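Local coordinates for protein cytosolic IMP-GMP specific 5'-nucleotidase (Legionella pneumophila subsp. pneumophila, PDB 4OHF) that probably hydrolyses purine nucleoside 5'-monophosphates such as IMP and GMP, releasing phosphate at a site that holds a magnesium ion, at residues L92-G96 / T97-S101; L195-F198 / I199-G202; Y373-E376 / I377-L380. All coordinates share one frame; numbering follows the deposited sequence.

Contact 1: residues L92-G96 / T97-S101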
loop_
_atom_site.group_PDB
_atom_site.type_symbol
_atom_site.label_atom_id
_atom_site.label_comp_id
_atom_site.label_asym_id
_atom_site.label_seq_id
_atom_site.Cartn_x
_atom_site.Cartn_y
_atom_site.Cartn_z
ATOM N N LEU B 92 0.128 12.805 -26.049
ATOM C CA LEU B 92 -0.186 12.014 -27.227
ATOM C C LEU B 92 0.036 10.526 -26.986
ATOM O O LEU B 92 0.815 10.136 -26.122
ATOM C CB LEU B 92 0.585 12.527 -28.449
ATOM C CG LEU B 92 2.095 12.682 -28.454
ATOM C CD1 LEU B 92 2.720 11.316 -28.524
ATOM C CD2 LEU B 92 2.512 13.507 -29.666
ATOM N N SER B 93 -0.689 9.701 -27.731
ATOM C CA SER B 93 -0.596 8.262 -27.562
ATOM C C SER B 93 -0.711 7.447 -28.845
ATOM O O SER B 93 -1.268 7.897 -29.847
ATOM C CB SER B 93 -1.666 7.794 -26.571
ATOM O OG SER B 93 -2.963 8.148 -27.022
ATOM N N TYR B 94 -0.170 6.236 -28.789
ATOM C CA TYR B 94 -0.201 5.316 -29.911
ATOM C C TYR B 94 -0.539 3.903 -29.422
ATOM O O TYR B 94 -0.193 3.518 -28.298
ATOM C CB TYR B 94 1.167 5.267 -30.615
ATOM C CG TYR B 94 1.543 6.473 -31.457
ATOM C CD1 TYR B 94 1.801 7.712 -30.872
ATOM C CD2 TYR B 94 1.659 6.366 -32.845
ATOM C CE1 TYR B 94 2.164 8.818 -31.650
ATOM C CE2 TYR B 94 2.023 7.463 -33.632
ATOM C CZ TYR B 94 2.271 8.684 -33.030
ATOM O OH TYR B 94 2.599 9.780 -33.800
ATOM N N HIS B 95 -1.252 3.152 -30.257
ATOM C CA HIS B 95 -1.559 1.762 -29.944
ATOM C C HIS B 95 -0.671 1.059 -30.964
ATOM O O HIS B 95 -1.000 0.998 -32.146
ATOM C CB HIS B 95 -3.027 1.430 -30.206
ATOM C CG HIS B 95 -3.378 0.001 -29.922
ATOM N ND1 HIS B 95 -3.524 -0.493 -28.642
ATOM C CD2 HIS B 95 -3.568 -1.052 -30.753
ATOM C CE1 HIS B 95 -3.788 -1.786 -28.697
ATOM N NE2 HIS B 95 -3.820 -2.150 -29.966
ATOM N N GLY B 96 0.474 0.565 -30.512
ATOM C CA GLY B 96 1.399 -0.061 -31.433
ATOM C C GLY B 96 2.024 1.043 -32.259
ATOM O O GLY B 96 2.593 1.984 -31.706
ATOM N N THR B 97 1.907 0.953 -33.578
ATOM C CA THR B 97 2.472 1.971 -34.456
ATOM C C THR B 97 1.412 2.995 -34.817
ATOM O O THR B 97 1.724 4.132 -35.165
ATOM C CB THR B 97 3.002 1.348 -35.762
ATOM O OG1 THR B 97 3.987 0.353 -35.452
ATOM C CG2 THR B 97 3.629 2.420 -36.647
ATOM N N LYS B 98 0.154 2.579 -34.730
ATOM C CA LYS B 98 -0.969 3.446 -35.061
ATOM C C LYS B 98 -1.197 4.490 -33.970
ATOM O O LYS B 98 -1.227 4.158 -32.784
ATOM C CB LYS B 98 -2.236 2.594 -35.255
ATOM C CG LYS B 98 -3.487 3.370 -35.673
ATOM C CD LYS B 98 -3.384 3.901 -37.101
ATOM C CE LYS B 98 -3.332 2.766 -38.125
ATOM N NZ LYS B 98 -3.216 3.266 -39.534
ATOM N N GLN B 99 -1.346 5.748 -34.370
ATOM C CA GLN B 99 -1.585 6.813 -33.412
ATOM C C GLN B 99 -3.054 6.852 -33.039
ATOM O O GLN B 99 -3.911 6.763 -33.908
ATOM C CB GLN B 99 -1.194 8.177 -33.989
ATOM C CG GLN B 99 -1.521 9.336 -33.038
ATOM C CD GLN B 99 -1.186 10.702 -33.608
ATOM O OE1 GLN B 99 -1.614 11.049 -34.702
ATOM N NE2 GLN B 99 -0.429 11.485 -32.861
ATOM N N ILE B 100 -3.342 6.987 -31.749
ATOM C CA ILE B 100 -4.719 7.063 -31.279
ATOM C C ILE B 100 -5.223 8.503 -31.444
ATOM O O ILE B 100 -4.471 9.455 -31.237
ATOM C CB ILE B 100 -4.818 6.671 -29.799
ATOM C CG1 ILE B 100 -4.243 5.268 -29.595
ATOM C CG2 ILE B 100 -6.262 6.735 -29.352
ATOM C CD1 ILE B 100 -4.061 4.870 -28.149
ATOM N N SER B 101 -6.488 8.655 -31.830
ATOM C CA SER B 101 -7.083 9.977 -32.026
ATOM C C SER B 101 -7.515 10.567 -30.687
ATOM O O SER B 101 -7.728 9.837 -29.713
ATOM C CB SER B 101 -8.301 9.883 -32.955
ATOM O OG SER B 101 -9.369 9.163 -32.345
#
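With Y94 CG set beside its own backbone N (chi1 -73°) and Q99 CG turned directly away from its N (chi1 176°), the two side chains cross at a slant, Q99 CB lying over one face of the phenol ring. Q99 CB makes a CH-pi contact 3.6 Å from the Y94 ring centroid. The extended chain then follows the ring outward and brings Q99 NE2 to 3.6 Å from Y94 OH. At the ring edge, Y94 CD2 lies 3.2 Å from T97 O. The ring of W406 also meets that of Y94.

H95 and K98 occupy the other face of the sheet. There I100 leans in: its CG1 is 4.1 Å from H95 CB, and its CD1 sits 3.6 Å from S93 OG. The H95 imidazole itself leads off to N80, which accepts a hydrogen bond from its ring, while the T97 hydroxyl is paired with D141.

The backbone closes the ladder. I100 N donates to S93 O at 3.0 Å and H95 N to K98 O at 2.7 Å; the return bond from K98 N to H95 O is weak. G96 takes a positive phi of 73° at the first central position of a turn from H95 to K98. This is a tight two-residue beta hairpin with a type II' turn, and strand 98-99 forms an edge of the antiparallel sheet.

Contact 2: residues L195-F198 / I199-G202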
loop_
_atom_site.group_PDB
_atom_site.type_symbol
_atom_site.label_atom_id
_atom_site.label_comp_id
_atom_site.label_asym_id
_atom_site.label_seq_id
_atom_site.Cartn_x
_atom_site.Cartn_y
_atom_site.Cartn_z
ATOM N N LEU B 195 39.200 14.199 -15.958
ATOM C CA LEU B 195 39.409 13.513 -14.706
ATOM C C LEU B 195 40.694 14.032 -14.072
ATOM O O LEU B 195 40.713 14.408 -12.896
ATOM C CB LEU B 195 39.494 12.006 -14.940
ATOM C CG LEU B 195 38.154 11.395 -15.350
ATOM C CD1 LEU B 195 38.332 9.944 -15.747
ATOM C CD2 LEU B 195 37.182 11.523 -14.198
ATOM N N LYS B 196 41.765 14.068 -14.856
ATOM C CA LYS B 196 43.033 14.554 -14.348
ATOM C C LYS B 196 42.826 15.942 -13.772
ATOM O O LYS B 196 43.260 16.243 -12.665
ATOM C CB LYS B 196 44.072 14.593 -15.457
ATOM C CG LYS B 196 44.701 13.249 -15.758
ATOM C CD LYS B 196 45.941 13.461 -16.593
ATOM C CE LYS B 196 46.619 12.166 -16.987
ATOM N NZ LYS B 196 47.899 12.423 -17.718
ATOM N N HIS B 197 42.142 16.787 -14.523
ATOM C CA HIS B 197 41.870 18.122 -14.047
ATOM C C HIS B 197 41.322 18.043 -12.622
ATOM O O HIS B 197 41.939 18.535 -11.681
ATOM C CB HIS B 197 40.842 18.799 -14.944
ATOM C CG HIS B 197 40.687 20.265 -14.683
ATOM N ND1 HIS B 197 39.508 20.942 -14.917
ATOM C CD2 HIS B 197 41.570 21.187 -14.224
ATOM C CE1 HIS B 197 39.670 22.218 -14.610
ATOM N NE2 HIS B 197 40.912 22.393 -14.187
ATOM N N PHE B 198 40.162 17.411 -12.468
ATOM C CA PHE B 198 39.526 17.277 -11.158
ATOM C C PHE B 198 40.411 16.676 -10.071
ATOM O O PHE B 198 40.426 17.166 -8.944
ATOM C CB PHE B 198 38.238 16.452 -11.263
ATOM C CG PHE B 198 37.017 17.264 -11.598
ATOM C CD1 PHE B 198 35.870 17.163 -10.819
ATOM C CD2 PHE B 198 37.010 18.132 -12.681
ATOM C CE1 PHE B 198 34.733 17.918 -11.114
ATOM C CE2 PHE B 198 35.876 18.888 -12.982
ATOM C CZ PHE B 198 34.740 18.778 -12.194
ATOM N N ILE B 199 41.132 15.612 -10.391
ATOM C CA ILE B 199 41.988 14.980 -9.399
ATOM C C ILE B 199 43.057 15.967 -8.949
ATOM O O ILE B 199 43.382 16.071 -7.766
ATOM C CB ILE B 199 42.667 13.734 -9.972
ATOM C CG1 ILE B 199 41.601 12.745 -10.439
ATOM C CG2 ILE B 199 43.550 13.097 -8.917
ATOM C CD1 ILE B 199 42.136 11.622 -11.286
ATOM N N ARG B 200 43.585 16.699 -9.917
ATOM C CA ARG B 200 44.616 17.689 -9.677
ATOM C C ARG B 200 44.200 18.636 -8.551
ATOM O O ARG B 200 45.037 19.065 -7.762
ATOM C CB ARG B 200 44.862 18.458 -10.971
ATOM C CG ARG B 200 46.151 19.228 -11.051
ATOM C CD ARG B 200 46.302 19.785 -12.465
ATOM N NE ARG B 200 46.345 18.705 -13.455
ATOM C CZ ARG B 200 45.718 18.721 -14.630
ATOM N NH1 ARG B 200 45.832 17.684 -15.449
ATOM N NH2 ARG B 200 44.970 19.764 -14.984
ATOM N N TYR B 201 42.908 18.946 -8.469
ATOM C CA TYR B 201 42.383 19.838 -7.439
ATOM C C TYR B 201 41.949 19.126 -6.160
ATOM O O TYR B 201 41.168 19.672 -5.378
ATOM C CB TYR B 201 41.197 20.640 -7.973
ATOM C CG TYR B 201 41.557 21.835 -8.831
ATOM C CD1 TYR B 201 41.365 23.136 -8.364
ATOM C CD2 TYR B 201 42.045 21.668 -10.135
ATOM C CE1 TYR B 201 41.643 24.247 -9.176
ATOM C CE2 TYR B 201 42.328 22.766 -10.955
ATOM C CZ TYR B 201 42.123 24.051 -10.470
ATOM O OH TYR B 201 42.386 25.134 -11.279
ATOM N N GLY B 202 42.432 17.907 -5.948
ATOM C CA GLY B 202 42.087 17.187 -4.732
ATOM C C GLY B 202 40.785 16.413 -4.731
ATOM O O GLY B 202 40.335 15.935 -3.696
#
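I199, H197 and R200 bury most of the surface here, each against residues one turn away on helix 189-200. I199 lies along the L195 carbonyl, with its CD1 3.5 Å from L195 O, and its N-H donates to that same oxygen at 2.8 Å in a nearly straight bond (169°). Both residues also pack on I205 of strand 204-208, so this side of the helix faces the central sheet.

R200 folds back along the helix surface. Its CG points away from the backbone N (chi1 -162°) and the chain bends at chi3, which lays one face of the guanidinium over the backbone of K196 and H197; R200 NH2 is 3.6 Å from H197 CA and NH1 3.6 Å from K196 CB. The K196 ammonium goes elsewhere, into salt bridges with E232 and D229. The H197 ring stands out from the helix, and the Y201 ring leans back to meet it: H197 NE2 is 3.5 Å from Y201 CE2. The two rings are almost perpendicular, at 87°, yet meet obliquely. H197 also packs on C362 of the second subunit.

The single N-H of Y201 is split weakly between H197 O and F198 O. G202, at positive phi, then donates its N-H to I199 O at 2.8 Å and K203 N turns back to F198 O, the Schellman motif that ends this helix.

Contact 3: residues Y373-E376 / I377-L380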
loop_
_atom_site.group_PDB
_atom_site.type_symbol
_atom_site.label_atom_id
_atom_site.label_comp_id
_atom_site.label_asym_id
_atom_site.label_seq_id
_atom_site.Cartn_x
_atom_site.Cartn_y
_atom_site.Cartn_z
ATOM N N TYR B 373 -20.370 48.400 -31.976
ATOM C CA TYR B 373 -19.106 47.681 -32.083
ATOM C C TYR B 373 -19.260 46.468 -32.992
ATOM O O TYR B 373 -18.275 45.824 -33.366
ATOM C CB TYR B 373 -18.662 47.202 -30.708
ATOM C CG TYR B 373 -18.808 48.234 -29.629
ATOM C CD1 TYR B 373 -17.972 49.344 -29.578
ATOM C CD2 TYR B 373 -19.798 48.107 -28.656
ATOM C CE1 TYR B 373 -18.122 50.303 -28.580
ATOM C CE2 TYR B 373 -19.957 49.059 -27.660
ATOM C CZ TYR B 373 -19.120 50.150 -27.625
ATOM O OH TYR B 373 -19.290 51.085 -26.631
ATOM N N ASP B 374 -20.506 46.155 -33.329
ATOM C CA ASP B 374 -20.798 45.002 -34.165
ATOM C C ASP B 374 -19.943 44.920 -35.428
ATOM O O ASP B 374 -19.589 43.827 -35.868
ATOM C CB ASP B 374 -22.295 44.964 -34.509
ATOM C CG ASP B 374 -23.145 44.380 -33.374
ATOM O OD1 ASP B 374 -24.373 44.229 -33.567
ATOM O OD2 ASP B 374 -22.599 44.065 -32.291
ATOM N N GLN B 375 -19.586 46.058 -36.010
ATOM C CA GLN B 375 -18.765 46.012 -37.211
ATOM C C GLN B 375 -17.355 45.537 -36.876
ATOM O O GLN B 375 -16.866 44.552 -37.436
ATOM C CB GLN B 375 -18.698 47.381 -37.883
ATOM C CG GLN B 375 -17.965 47.341 -39.212
ATOM C CD GLN B 375 -18.386 46.143 -40.060
ATOM O OE1 GLN B 375 -19.563 45.980 -40.387
ATOM N NE2 GLN B 375 -17.424 45.298 -40.411
ATOM N N GLU B 376 -16.702 46.239 -35.956
ATOM C CA GLU B 376 -15.348 45.884 -35.550
ATOM C C GLU B 376 -15.267 44.419 -35.074
ATOM O O GLU B 376 -14.399 43.664 -35.515
ATOM C CB GLU B 376 -14.875 46.834 -34.442
ATOM C CG GLU B 376 -13.384 47.095 -34.455
ATOM C CD GLU B 376 -12.922 47.972 -33.308
ATOM O OE1 GLU B 376 -13.591 48.989 -33.027
ATOM O OE2 GLU B 376 -11.877 47.650 -32.697
ATOM N N ILE B 377 -16.178 44.011 -34.192
ATOM C CA ILE B 377 -16.164 42.641 -33.688
ATOM C C ILE B 377 -16.117 41.592 -34.804
ATOM O O ILE B 377 -15.392 40.601 -34.696
ATOM C CB ILE B 377 -17.379 42.362 -32.756
ATOM C CG1 ILE B 377 -18.694 42.480 -33.531
ATOM C CG2 ILE B 377 -17.379 43.344 -31.591
ATOM C CD1 ILE B 377 -19.175 41.177 -34.206
ATOM N N HIS B 378 -16.883 41.807 -35.875
ATOM C CA HIS B 378 -16.902 40.866 -36.996
ATOM C C HIS B 378 -15.535 40.793 -37.697
ATOM O O HIS B 378 -15.122 39.722 -38.148
ATOM C CB HIS B 378 -17.986 41.258 -38.013
ATOM C CG HIS B 378 -17.996 40.403 -39.244
ATOM N ND1 HIS B 378 -17.428 40.801 -40.437
ATOM C CD2 HIS B 378 -18.477 39.153 -39.457
ATOM C CE1 HIS B 378 -17.560 39.835 -41.331
ATOM N NE2 HIS B 378 -18.193 38.824 -40.762
ATOM N N ASP B 379 -14.842 41.930 -37.790
ATOM C CA ASP B 379 -13.531 41.965 -38.423
ATOM C C ASP B 379 -12.517 41.263 -37.540
ATOM O O ASP B 379 -11.742 40.434 -38.021
ATOM C CB ASP B 379 -13.102 43.404 -38.701
ATOM C CG ASP B 379 -14.063 44.118 -39.635
ATOM O OD1 ASP B 379 -14.547 43.479 -40.601
ATOM O OD2 ASP B 379 -14.332 45.318 -39.403
ATOM N N LEU B 380 -12.520 41.585 -36.248
ATOM C CA LEU B 380 -11.612 40.924 -35.325
ATOM C C LEU B 380 -11.772 39.411 -35.501
ATOM O O LEU B 380 -10.790 38.672 -35.486
ATOM C CB LEU B 380 -11.926 41.298 -33.871
ATOM C CG LEU B 380 -11.433 42.607 -33.255
ATOM C CD1 LEU B 380 -9.927 42.725 -33.459
ATOM C CD2 LEU B 380 -12.157 43.787 -33.879
#
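Helix 374-399 and helix 338-367 form a long helical hairpin that projects from the body of the chain, and this contact belongs to the first turns of 374-399, close to the hairpin's tip. Y373 and I377 meet one turn apart: I377 N donates to Y373 O at 2.9 Å in a bond that is practically straight, and beside it Y373 CB touches I377 CG2 at 4.2 Å. The tyrosine ring leads away from this helix toward the partner helix, packing on L361 and S365, and its hydroxyl is hydrogen-bonded to E368.

The next main-chain bonds are weak. H378 N makes one to Q375 O; a second, to D374 O, is doubtful because that oxygen is modelled too close to I377. D379 N reaches Q375 O at 3.3 Å, also weakly. Farther round, E376 and L380 run obliquely across each other on the side that faces helix 338-367, where E376 touches L361 and L380 touches Y358; the modelled approach of the L380 methyl to the E376 carbonyl is too close to be trusted.

On the exposed surface, Q375 and D379 are joined across one turn by their side chains. The bend at chi2 of Q375 (44°) turns its amide forward along the helix, toward D379, and the amide and carboxylate are turned obliquely against each other. Q375 NE2 donates to D379 OD2 at 3.3 Å, nearly straight at 166°; the oxygen lies in the amide plane, while the donor comes in on the syn side of OD2, 34° out of the carboxylate plane.

Overall arrangement
None of the three contacts is fully buried. Contacts 1 and 2 are partly buried, and contact 3 is a surface contact at the far end of the helical hairpin. They share no element: contact 1 is a hairpin in the small antiparallel sheet, contact 2 the end of a helix packed on the large mixed sheet, and contact 3 the start of a projecting helix. Contacts 1 and 2 lie on opposite sides of the chain's centre, their own centres about 49 Å apart; contact 3 stands about 69 Å from contact 2, centre to centre. Ring-face packing marks contact 1, a guanidinium laid on backbone contact 2, and an amide-carboxylate bond contact 3.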